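Local coordinates for protein putative NADH Oxidase (Clostridium acetobutylicum, PDB 3E10) that binds flavin mononucleotide and, as a member of the nitroreductase family, is probably an FMN-dependent oxidoreductase, at residues Glu44-Asp55 / Leu67-Leu77. Numbering follows the deposited sequence. Where two conformers were deposited one is given.
Sequences EFIVLEDRENID and LKTAPLAIVLL. With EDO (1,2-ethanediol), chain O.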
ATOM      1  N   GLU B  44     -10.708   4.307   9.358  1.00  6.70           N
ATOM      2  CA  GLU B  44     -11.883   5.198   9.364  1.00  7.54           C
ATOM      3  C   GLU B  44     -11.625   6.250   8.304  1.00  7.74           C
ATOM      4  O   GLU B  44     -10.486   6.585   8.068  1.00  8.72           O
ATOM      5  CB  GLU B  44     -11.990   5.900  10.738  1.00  9.11           C
ATOM      6  CG  GLU B  44     -12.259   4.962  11.920  1.00 10.92           C
ATOM      7  CD  GLU B  44     -13.678   4.443  12.000  1.00 11.60           C
ATOM      8  OE1 GLU B  44     -14.557   4.888  11.195  1.00 12.05           O
ATOM      9  OE2 GLU B  44     -13.937   3.559  12.877  1.00 15.88           O
ATOM     10  N   PHE B  45     -12.679   6.759   7.683  1.00  6.78           N
ATOM     11  CA  PHE B  45     -12.572   7.675   6.559  1.00  6.87           C
ATOM     12  C   PHE B  45     -13.488   8.876   6.776  1.00  5.58           C
ATOM     13  O   PHE B  45     -14.680   8.697   7.046  1.00  8.33           O
ATOM     14  CB  PHE B  45     -12.977   6.978   5.239  1.00  7.73           C
ATOM     15  CG  PHE B  45     -12.272   5.676   5.000  1.00  7.59           C
ATOM     16  CD1 PHE B  45     -12.798   4.498   5.465  1.00  7.47           C
ATOM     17  CD2 PHE B  45     -11.043   5.634   4.367  1.00  7.40           C
ATOM     18  CE1 PHE B  45     -12.150   3.277   5.277  1.00  7.45           C
ATOM     19  CE2 PHE B  45     -10.391   4.431   4.183  1.00  7.27           C
ATOM     20  CZ  PHE B  45     -10.947   3.258   4.636  1.00  7.39           C
ATOM     21  N   ILE B  46     -12.975  10.082   6.551  1.00  7.09           N
ATOM     22  CA  ILE B  46     -13.829  11.273   6.477  1.00  6.91           C
ATOM     23  C   ILE B  46     -13.880  11.685   4.993  1.00  8.32           C
ATOM     24  O   ILE B  46     -12.855  11.898   4.353  1.00  8.84           O
ATOM     25  CB  ILE B  46     -13.315  12.450   7.307  1.00  7.39           C
ATOM     26  CG1 ILE B  46     -13.050  12.057   8.751  1.00  8.52           C
ATOM     27  CG2 ILE B  46     -14.341  13.626   7.259  1.00  9.66           C
ATOM     28  CD1 ILE B  46     -12.328  13.149   9.591  1.00 11.14           C
ATOM     29  N   VAL B  47     -15.093  11.766   4.466  1.00  9.04           N
ATOM     30  CA  VAL B  47     -15.296  12.066   3.073  1.00  9.36           C
ATOM     31  C   VAL B  47     -15.817  13.492   3.011  1.00  9.34           C
ATOM     32  O   VAL B  47     -16.838  13.800   3.669  1.00 11.18           O
ATOM     33  CB  VAL B  47     -16.320  11.110   2.457  1.00  9.54           C
ATOM     34  CG1 VAL B  47     -16.624  11.511   1.017  1.00 13.44           C
ATOM     35  CG2 VAL B  47     -15.815   9.640   2.578  1.00 12.50           C
ATOM     36  N   LEU B  48     -15.113  14.357   2.277  1.00  7.59           N
ATOM     37  CA  LEU B  48     -15.513  15.762   2.109  1.00  9.00           C
ATOM     38  C   LEU B  48     -15.834  16.082   0.657  1.00  8.25           C
ATOM     39  O   LEU B  48     -15.073  15.755  -0.261  1.00  9.31           O
ATOM     40  CB  LEU B  48     -14.416  16.702   2.555  1.00  9.35           C
ATOM     41  CG  LEU B  48     -13.950  16.681   4.013  1.00 11.24           C
ATOM     42  CD1 LEU B  48     -12.919  15.533   4.269  1.00 10.12           C
ATOM     43  CD2 LEU B  48     -13.387  18.042   4.381  1.00 14.51           C
ATOM     44  N   GLU B  49     -16.980  16.739   0.472  1.00 10.22           N
ATOM     45  CA  GLU B  49     -17.352  17.370  -0.786  1.00 11.15           C
ATOM     46  C   GLU B  49     -17.635  18.869  -0.625  1.00 14.09           C
ATOM     47  O   GLU B  49     -17.877  19.557  -1.619  1.00 16.26           O
ATOM     48  CB  GLU B  49     -18.575  16.676  -1.392  1.00 12.09           C
ATOM     49  CG  GLU B  49     -18.306  15.253  -1.842  1.00 12.21           C
ATOM     50  CD  GLU B  49     -19.455  14.697  -2.686  1.00 12.19           C
ATOM     51  OE1 GLU B  49     -19.523  15.026  -3.910  1.00 14.18           O
ATOM     52  OE2 GLU B  49     -20.304  13.956  -2.111  1.00 18.00           O
ATOM     53  N   ASP B  50     -17.608  19.378   0.605  1.00 12.70           N
ATOM     54  CA  ASP B  50     -17.841  20.807   0.822  1.00 13.78           C
ATOM     55  C   ASP B  50     -16.609  21.578   0.398  1.00 13.18           C
ATOM     56  O   ASP B  50     -15.545  21.430   0.981  1.00 13.47           O
ATOM     57  CB  ASP B  50     -18.141  21.102   2.273  1.00 13.47           C
ATOM     58  CG  ASP B  50     -18.396  22.574   2.512  1.00 17.77           C
ATOM     59  OD1 ASP B  50     -19.506  23.025   2.173  1.00 24.95           O
ATOM     60  OD2 ASP B  50     -17.488  23.279   2.988  1.00 16.76           O
ATOM     61  N   ARG B  51     -16.747  22.435  -0.603  1.00 14.39           N
ATOM     62  CA  ARG B  51     -15.584  23.050  -1.189  1.00 16.74           C
ATOM     63  C   ARG B  51     -14.868  23.991  -0.202  1.00 15.65           C
ATOM     64  O   ARG B  51     -13.643  24.033  -0.161  1.00 16.82           O
ATOM     65  CB  ARG B  51     -15.945  23.664  -2.547  1.00 19.58           C
ATOM     66  CG  ARG B  51     -15.954  22.581  -3.733  1.00 20.47           C
ATOM     67  CD  ARG B  51     -14.494  22.120  -4.096  1.00 19.61           C
ATOM     68  NE  ARG B  51     -13.719  23.338  -4.158  1.00 22.97           N
ATOM     69  CZ  ARG B  51     -12.468  23.508  -3.781  1.00 19.39           C
ATOM     70  NH1 ARG B  51     -11.692  22.517  -3.392  1.00 16.87           N
ATOM     71  NH2 ARG B  51     -11.961  24.723  -3.863  1.00 23.06           N
ATOM     72  N   GLU B  52     -15.613  24.684   0.658  1.00 16.64           N
ATOM     73  CA  GLU B  52     -14.976  25.504   1.668  1.00 15.94           C
ATOM     74  C   GLU B  52     -14.135  24.670   2.656  1.00 14.54           C
ATOM     75  O   GLU B  52     -13.024  25.056   3.033  1.00 15.90           O
ATOM     76  CB  GLU B  52     -16.025  26.281   2.452  1.00 19.14           C
ATOM     77  CG  GLU B  52     -15.437  27.194   3.481  1.00 25.16           C
ATOM     78  N   ASN B  53     -14.668  23.528   3.069  1.00 13.02           N
ATOM     79  CA  ASN B  53     -13.907  22.649   3.981  1.00 12.82           C
ATOM     80  C   ASN B  53     -12.703  22.010   3.294  1.00 10.89           C
ATOM     81  O   ASN B  53     -11.646  21.855   3.904  1.00 11.30           O
ATOM     82  CB  ASN B  53     -14.803  21.585   4.579  1.00 14.88           C
ATOM     83  CG  ASN B  53     -15.820  22.166   5.553  1.00 22.11           C
ATOM     84  OD1 ASN B  53     -15.677  23.297   5.993  1.00 24.90           O
ATOM     85  ND2 ASN B  53     -16.841  21.384   5.889  1.00 25.10           N
ATOM     86  N   ILE B  54     -12.860  21.645   2.029  1.00 11.23           N
ATOM     87  CA  ILE B  54     -11.745  21.075   1.251  1.00  9.37           C
ATOM     88  C   ILE B  54     -10.620  22.107   1.108  1.00 12.13           C
ATOM     89  O   ILE B  54      -9.436  21.810   1.304  1.00 14.17           O
ATOM     90  CB  ILE B  54     -12.214  20.526  -0.100  1.00 10.36           C
ATOM     91  CG1 ILE B  54     -13.206  19.373   0.064  1.00 10.95           C
ATOM     92  CG2 ILE B  54     -11.036  20.046  -0.954  1.00 11.63           C
ATOM     93  CD1 ILE B  54     -13.973  19.008  -1.261  1.00 11.94           C
ATOM     94  N   ASP B  55     -10.980  23.351   0.797  1.00 13.68           N
ATOM     95  CA  ASP B  55      -9.970  24.395   0.653  0.50 16.09           C
ATOM     96  C   ASP B  55      -9.251  24.647   1.994  1.00 16.11           C
ATOM     97  O   ASP B  55      -8.021  24.828   2.038  1.00 19.11           O
ATOM     98  CB  ASP B  55     -10.629  25.670   0.103  0.50 17.46           C
ATOM     99  CG  ASP B  55      -9.628  26.624  -0.523  0.50 20.49           C
ATOM    100  OD1 ASP B  55      -9.156  26.361  -1.646  0.50 23.14           O
ATOM    101  OD2 ASP B  55      -9.321  27.644   0.113  0.50 29.13           O
ATOM    102  N   LEU B  67      -5.728  20.147  -3.101  1.00  8.80           N
ATOM    103  CA  LEU B  67      -7.047  20.245  -2.508  1.00  8.37           C
ATOM    104  C   LEU B  67      -7.750  21.532  -2.932  1.00  8.82           C
ATOM    105  O   LEU B  67      -8.972  21.629  -2.853  1.00 12.58           O
ATOM    106  CB  LEU B  67      -6.956  20.166  -0.986  1.00  7.36           C
ATOM    107  CG  LEU B  67      -6.630  18.763  -0.451  1.00  8.11           C
ATOM    108  CD1 LEU B  67      -6.150  18.828   0.992  1.00  8.84           C
ATOM    109  CD2 LEU B  67      -7.882  17.884  -0.612  1.00 10.40           C
ATOM    110  N   LYS B  68      -7.004  22.515  -3.401  1.00  9.96           N
ATOM    111  CA  LYS B  68      -7.631  23.778  -3.784  1.00 11.09           C
ATOM    112  C   LYS B  68      -8.542  23.669  -5.000  1.00 10.35           C
ATOM    113  O   LYS B  68      -9.419  24.516  -5.193  1.00 12.86           O
ATOM    114  CB  LYS B  68      -6.580  24.861  -4.009  1.00 12.46           C
ATOM    115  CG  LYS B  68      -5.785  25.174  -2.739  1.00 16.70           C
ATOM    116  CD  LYS B  68      -4.825  26.311  -2.955  1.00 21.04           C
ATOM    117  CE  LYS B  68      -4.041  26.625  -1.698  1.00 26.89           C
ATOM    118  NZ  LYS B  68      -4.911  26.839  -0.497  1.00 32.49           N
ATOM    119  N   THR B  69      -8.338  22.642  -5.817  1.00  9.14           N
ATOM    120  CA  THR B  69      -9.252  22.370  -6.944  1.00 10.51           C
ATOM    121  C   THR B  69     -10.040  21.077  -6.824  1.00 10.00           C
ATOM    122  O   THR B  69     -10.927  20.805  -7.643  1.00 12.07           O
ATOM    123  CB  THR B  69      -8.537  22.417  -8.303  1.00 10.81           C
ATOM    124  OG1 THR B  69      -7.569  21.365  -8.364  1.00 11.18           O
ATOM    125  CG2 THR B  69      -7.838  23.800  -8.564  1.00 14.25           C
ATOM    126  N   ALA B  70      -9.761  20.269  -5.807  1.00  9.81           N
ATOM    127  CA  ALA B  70     -10.374  18.956  -5.704  1.00  9.07           C
ATOM    128  C   ALA B  70     -11.843  19.053  -5.325  1.00  8.36           C
ATOM    129  O   ALA B  70     -12.179  19.758  -4.372  1.00 10.02           O
ATOM    130  CB  ALA B  70      -9.637  18.106  -4.637  1.00 11.25           C
ATOM    131  N   PRO B  71     -12.727  18.367  -6.058  1.00  8.48           N
ATOM    132  CA  PRO B  71     -14.105  18.267  -5.616  1.00  8.81           C
ATOM    133  C   PRO B  71     -14.390  17.206  -4.557  1.00  8.21           C
ATOM    134  O   PRO B  71     -15.522  17.124  -4.060  1.00  9.43           O
ATOM    135  CB  PRO B  71     -14.830  17.840  -6.893  1.00  9.38           C
ATOM    136  CG  PRO B  71     -13.805  16.970  -7.595  1.00  9.22           C
ATOM    137  CD  PRO B  71     -12.548  17.741  -7.383  1.00  6.59           C
ATOM    138  N   LEU B  72     -13.377  16.396  -4.240  1.00  8.44           N
ATOM    139  CA  LEU B  72     -13.524  15.342  -3.258  1.00  6.95           C
ATOM    140  C   LEU B  72     -12.215  15.210  -2.501  1.00  7.44           C
ATOM    141  O   LEU B  72     -11.140  15.256  -3.102  1.00  7.54           O
ATOM    142  CB  LEU B  72     -13.800  13.994  -3.944  1.00  7.94           C
ATOM    143  CG  LEU B  72     -13.936  12.738  -3.078  1.00  8.05           C
ATOM    144  CD1 LEU B  72     -15.120  12.836  -2.141  1.00 10.98           C
ATOM    145  CD2 LEU B  72     -14.070  11.508  -3.974  1.00 10.40           C
ATOM    146  N   ALA B  73     -12.326  15.061  -1.194  1.00  6.64           N
ATOM    147  CA  ALA B  73     -11.173  14.661  -0.370  1.00  7.61           C
ATOM    148  C   ALA B  73     -11.576  13.515   0.532  1.00  7.85           C
ATOM    149  O   ALA B  73     -12.710  13.489   1.045  1.00  8.02           O
ATOM    150  CB  ALA B  73     -10.674  15.843   0.494  1.00  9.16           C
ATOM    151  N   ILE B  74     -10.658  12.568   0.730  1.00  7.47           N
ATOM    152  CA  ILE B  74     -10.894  11.458   1.664  1.00  8.31           C
ATOM    153  C   ILE B  74      -9.753  11.484   2.679  1.00  6.92           C
ATOM    154  O   ILE B  74      -8.582  11.330   2.309  1.00  7.82           O
ATOM    155  CB  ILE B  74     -10.969  10.080   0.953  1.00  8.06           C
ATOM    156  CG1 ILE B  74     -11.992  10.123  -0.196  1.00  8.50           C
ATOM    157  CG2 ILE B  74     -11.311   8.967   1.997  1.00  8.25           C
ATOM    158  CD1 ILE B  74     -12.007   8.842  -1.103  1.00 10.84           C
ATOM    159  N   VAL B  75     -10.105  11.722   3.945  1.00  6.64           N
ATOM    160  CA  VAL B  75      -9.129  11.666   5.031  1.00  5.80           C
ATOM    161  C   VAL B  75      -9.092  10.233   5.575  1.00  5.97           C
ATOM    162  O   VAL B  75     -10.113   9.709   5.980  1.00  7.61           O
ATOM    163  CB  VAL B  75      -9.451  12.672   6.149  1.00  6.92           C
ATOM    164  CG1 VAL B  75      -8.330  12.711   7.234  1.00  7.02           C
ATOM    165  CG2 VAL B  75      -9.687  14.083   5.592  1.00  9.02           C
ATOM    166  N   LEU B  76      -7.901   9.630   5.583  1.00  6.10           N
ATOM    167  CA  LEU B  76      -7.689   8.278   6.089  1.00  6.90           C
ATOM    168  C   LEU B  76      -7.160   8.408   7.512  1.00  5.24           C
ATOM    169  O   LEU B  76      -6.198   9.120   7.757  1.00  6.31           O
ATOM    170  CB  LEU B  76      -6.670   7.522   5.225  1.00  5.74           C
ATOM    171  CG  LEU B  76      -7.243   6.795   4.007  1.00  7.00           C
ATOM    172  CD1 LEU B  76      -7.810   7.755   2.999  1.00  8.93           C
ATOM    173  CD2 LEU B  76      -6.170   5.901   3.368  1.00  7.23           C
ATOM    174  N   LEU B  77      -7.795   7.655   8.414  1.00  6.05           N
ATOM    175  CA  LEU B  77      -7.498   7.657   9.821  1.00  6.43           C
ATOM    176  C   LEU B  77      -7.434   6.224  10.314  1.00  6.83           C
ATOM    177  O   LEU B  77      -8.052   5.361   9.715  1.00  6.60           O
ATOM    178  CB  LEU B  77      -8.620   8.385  10.583  1.00  9.09           C
ATOM    179  CG  LEU B  77      -9.188   9.727  10.062  1.00 11.19           C
ATOM    180  CD1 LEU B  77     -10.580   9.964  10.716  1.00 17.23           C
ATOM    181  CD2 LEU B  77      -8.299  10.803  10.487  1.00 12.46           C
TER
HETATM  182  C1  EDO O 505     -11.532  20.501   7.080  0.60 19.52           C
HETATM  183  O1  EDO O 505     -11.241  21.815   6.622  0.60 22.82           O
HETATM  184  C2  EDO O 505     -12.325  20.601   8.368  0.60 24.20           C
HETATM  185  O2  EDO O 505     -13.701  20.771   8.028  0.60 25.30           O
HETATM  186  O   HOH W   1     -17.265  15.381  -5.528  1.00 11.56           O
HETATM  187  O   HOH W   2     -17.263  19.202  -4.128  1.00 15.19           O
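E44-L48 and L72-L77 run antiparallel as the outermost strand of this chain's sheet and its inner neighbour in the nitroreductase fold. Backbone hydrogen bonds join the pairs E44/L77, I46/V75 and L48/A73 in both directions; the straightest, L48 N to A73 O, has an N-H...O angle of 177°. V47/I74 and F45/L76 are the non-hydrogen-bonded pairs between them, and the CA of F45 lies 3.2 Å from V75 O.

Apolar contacts cover both faces. On one, the F45 ring meets L76 CG through CE2 (3.9 Å) and I74 CG2 through CD2, while helices 21-32 and 89-106 pack against F45 and L76 respectively. On the other, I46 CG1 reaches L77 CD1 diagonally, and L48 CD1 meets V75 CG2. The outer edge of F45-V47 pairs with a parallel strand of the second subunit, continuing the sheet across the dimer.

Beyond the strands, helix 51-57 folds over 67-71. D50 caps its start, OD2 accepting from N53 N, and I54 presses CG2 onto L67 CD2 (3.8 Å). Two waters link E49 to P71 O, one through OE1, the other through the backbone O; E49 OE2 forms a salt bridge with K21. Two successive kinks in the R51 chain, chi2 -72° and chi3 -45°, fold its guanidinium back over the turn. NH1 donates to A70 O (3.0 Å) and, nearly in the guanidinium plane, to L67 O (2.9 Å), while NH2 bonds weakly to K68 O.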